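Local coordinates for protein transcriptional regulator, MerR-family (PDB 5GPE) that recognises lead(II) and, as a member of the MerR family, probably binds DNA and regulates transcription in response to the metal, at residues L39-E42 / V43-Q46. Residues are numbered along the deposited sequence; the frame is centred on the assembly and turned at random.
Sequences LYDE and VHLQ
His44 reaches back from the first turn of helix 42-56 to Asp41 and Tyr40, and it is worth following outward from its CB. With CG beside the backbone N and anti to the carbonyl carbon (chi1 -61°), the side chain runs back toward the start of the helix. His44 CB lies 3.5 Å from Asp41 O. CG and CD2 then come up against the tyrosine: Tyr40 CD2 sits over one face of the imidazole, 3.6 Å from His44 CD2, and the two rings make a T-shaped stack with planes at 87°, the tyrosine giving its edge. Tyr40 CB covers the same ring in a CH-pi contact. At the ring edge, ND1 of His44 is 3.3 Å from Asp41 OD1, which it meets from well above the carboxylate plane; depending on its protonation, ND1 can either donate to OD1 or accept weakly from the backbone N of Asp41. NE2 at the tip, still beside Tyr40 CD2, bonds to Glu29 O; with a polar partner at each ring nitrogen, rotation of the ring is probably restricted.

Asp41 OD1 also takes a backbone donor. Val43 N approaches it at 3.1 Å from the opposite face of the carboxylate, so that one oxygen can serve both a helix N-H and the histidine. Next in the chain, Glu42 bends at chi2 and reaches one turn ahead, bringing OE2 within 2.9 Å of Gln46 NE2, a hydrogen bond on the anti side but 35° out of the carboxylate plane, while Gln46 N bonds to Glu42 O. Tyr40 OH bonds to Glu22, and its ring packs on Ile4 and Leu7 of helix 4-11. Asp41 as N-cap and His44 together form a capping box, here starting helix 42-56 within the MerR-type helix-turn-helix region.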
ATOM      1  N   LEU B  39     -14.242  31.705   0.169  1.00 21.89           N
ATOM      2  CA  LEU B  39     -13.598  32.040   1.444  1.00 23.32           C
ATOM      3  C   LEU B  39     -13.833  30.967   2.489  1.00 23.75           C
ATOM      4  O   LEU B  39     -14.874  30.314   2.504  1.00 25.39           O
ATOM      5  CB  LEU B  39     -14.082  33.396   1.988  1.00 25.04           C
ATOM      6  CG  LEU B  39     -13.679  34.642   1.215  1.00 26.01           C
ATOM      7  CD1 LEU B  39     -14.347  35.869   1.813  1.00 28.35           C
ATOM      8  CD2 LEU B  39     -12.174  34.844   1.208  1.00 26.46           C
ATOM      9  N   TYR B  40     -12.842  30.796   3.359  1.00 24.26           N
ATOM     10  CA  TYR B  40     -12.848  29.766   4.400  1.00 26.03           C
ATOM     11  C   TYR B  40     -12.650  30.414   5.764  1.00 28.63           C
ATOM     12  O   TYR B  40     -12.205  31.548   5.865  1.00 28.25           O
ATOM     13  CB  TYR B  40     -11.742  28.735   4.135  1.00 25.51           C
ATOM     14  CG  TYR B  40     -11.800  28.114   2.748  1.00 25.06           C
ATOM     15  CD1 TYR B  40     -11.175  28.725   1.659  1.00 25.68           C
ATOM     16  CD2 TYR B  40     -12.468  26.915   2.526  1.00 25.86           C
ATOM     17  CE1 TYR B  40     -11.217  28.162   0.392  1.00 27.17           C
ATOM     18  CE2 TYR B  40     -12.524  26.337   1.261  1.00 26.33           C
ATOM     19  CZ  TYR B  40     -11.893  26.965   0.200  1.00 28.60           C
ATOM     20  OH  TYR B  40     -11.931  26.404  -1.050  1.00 30.08           O
ATOM     21  N   ASP B  41     -12.961  29.671   6.814  1.00 31.07           N
ATOM     22  CA  ASP B  41     -12.846  30.152   8.195  1.00 32.96           C
ATOM     23  C   ASP B  41     -12.345  29.049   9.146  1.00 31.79           C
ATOM     24  O   ASP B  41     -11.888  27.980   8.693  1.00 28.52           O
ATOM     25  CB  ASP B  41     -14.186  30.776   8.646  1.00 39.30           C
ATOM     26  CG  ASP B  41     -15.315  29.759   8.788  1.00 44.42           C
ATOM     27  OD1 ASP B  41     -15.064  28.539   8.878  1.00 51.47           O
ATOM     28  OD2 ASP B  41     -16.483  30.195   8.812  1.00 56.41           O
ATOM     29  N   GLU B  42     -12.450  29.310  10.448  1.00 31.29           N
ATOM     30  CA  GLU B  42     -11.935  28.431  11.510  1.00 31.76           C
ATOM     31  C   GLU B  42     -12.456  26.987  11.443  1.00 29.57           C
ATOM     32  O   GLU B  42     -11.726  26.045  11.768  1.00 26.97           O
ATOM     33  CB  GLU B  42     -12.250  29.040  12.895  1.00 33.47           C
ATOM     34  CG  GLU B  42     -11.619  28.322  14.097  1.00 37.38           C
ATOM     35  CD  GLU B  42     -10.091  28.380  14.138  1.00 39.14           C
ATOM     36  OE1 GLU B  42      -9.481  29.251  13.470  1.00 40.83           O
ATOM     37  OE2 GLU B  42      -9.492  27.541  14.849  1.00 43.94           O
ATOM     38  N   VAL B  43     -13.708  26.824  11.027  1.00 28.71           N
ATOM     39  CA  VAL B  43     -14.333  25.495  10.901  1.00 29.76           C
ATOM     40  C   VAL B  43     -13.554  24.617   9.906  1.00 27.75           C
ATOM     41  O   VAL B  43     -13.344  23.429  10.153  1.00 27.11           O
ATOM     42  CB  VAL B  43     -15.822  25.592  10.485  1.00 33.21           C
ATOM     43  CG1 VAL B  43     -16.428  24.210  10.267  1.00 35.07           C
ATOM     44  CG2 VAL B  43     -16.634  26.335  11.546  1.00 35.01           C
ATOM     45  N   HIS B  44     -13.146  25.213   8.786  1.00 27.46           N
ATOM     46  CA  HIS B  44     -12.392  24.507   7.746  1.00 26.02           C
ATOM     47  C   HIS B  44     -10.998  24.132   8.212  1.00 24.90           C
ATOM     48  O   HIS B  44     -10.534  23.024   7.937  1.00 25.36           O
ATOM     49  CB  HIS B  44     -12.290  25.334   6.465  1.00 27.59           C
ATOM     50  CG  HIS B  44     -13.617  25.646   5.847  1.00 28.85           C
ATOM     51  ND1 HIS B  44     -14.379  26.727   6.232  1.00 27.63           N
ATOM     52  CD2 HIS B  44     -14.330  25.007   4.887  1.00 28.30           C
ATOM     53  CE1 HIS B  44     -15.499  26.748   5.535  1.00 27.71           C
ATOM     54  NE2 HIS B  44     -15.493  25.716   4.713  1.00 29.21           N
ATOM     55  N   LEU B  45     -10.355  25.036   8.943  1.00 23.40           N
ATOM     56  CA  LEU B  45      -9.053  24.762   9.547  1.00 25.08           C
ATOM     57  C   LEU B  45      -9.126  23.570  10.507  1.00 23.22           C
ATOM     58  O   LEU B  45      -8.323  22.644  10.407  1.00 22.05           O
ATOM     59  CB  LEU B  45      -8.497  25.999  10.273  1.00 28.24           C
ATOM     60  CG  LEU B  45      -7.150  25.842  11.005  1.00 29.40           C
ATOM     61  CD1 LEU B  45      -6.049  25.328  10.080  1.00 27.43           C
ATOM     62  CD2 LEU B  45      -6.729  27.161  11.645  1.00 30.64           C
ATOM     63  N   GLN B  46     -10.095  23.584  11.419  1.00 22.26           N
ATOM     64  CA  GLN B  46     -10.254  22.493  12.383  1.00 24.28           C
ATOM     65  C   GLN B  46     -10.573  21.161  11.695  1.00 22.71           C
ATOM     66  O   GLN B  46     -10.148  20.097  12.142  1.00 20.81           O
ATOM     67  CB  GLN B  46     -11.322  22.821  13.433  1.00 27.51           C
ATOM     68  CG  GLN B  46     -10.912  23.920  14.414  1.00 30.02           C
ATOM     69  CD  GLN B  46      -9.532  23.681  15.024  1.00 32.87           C
ATOM     70  OE1 GLN B  46      -9.213  22.563  15.453  1.00 35.25           O
ATOM     71  NE2 GLN B  46      -8.691  24.715  15.024  1.00 34.40           N
TER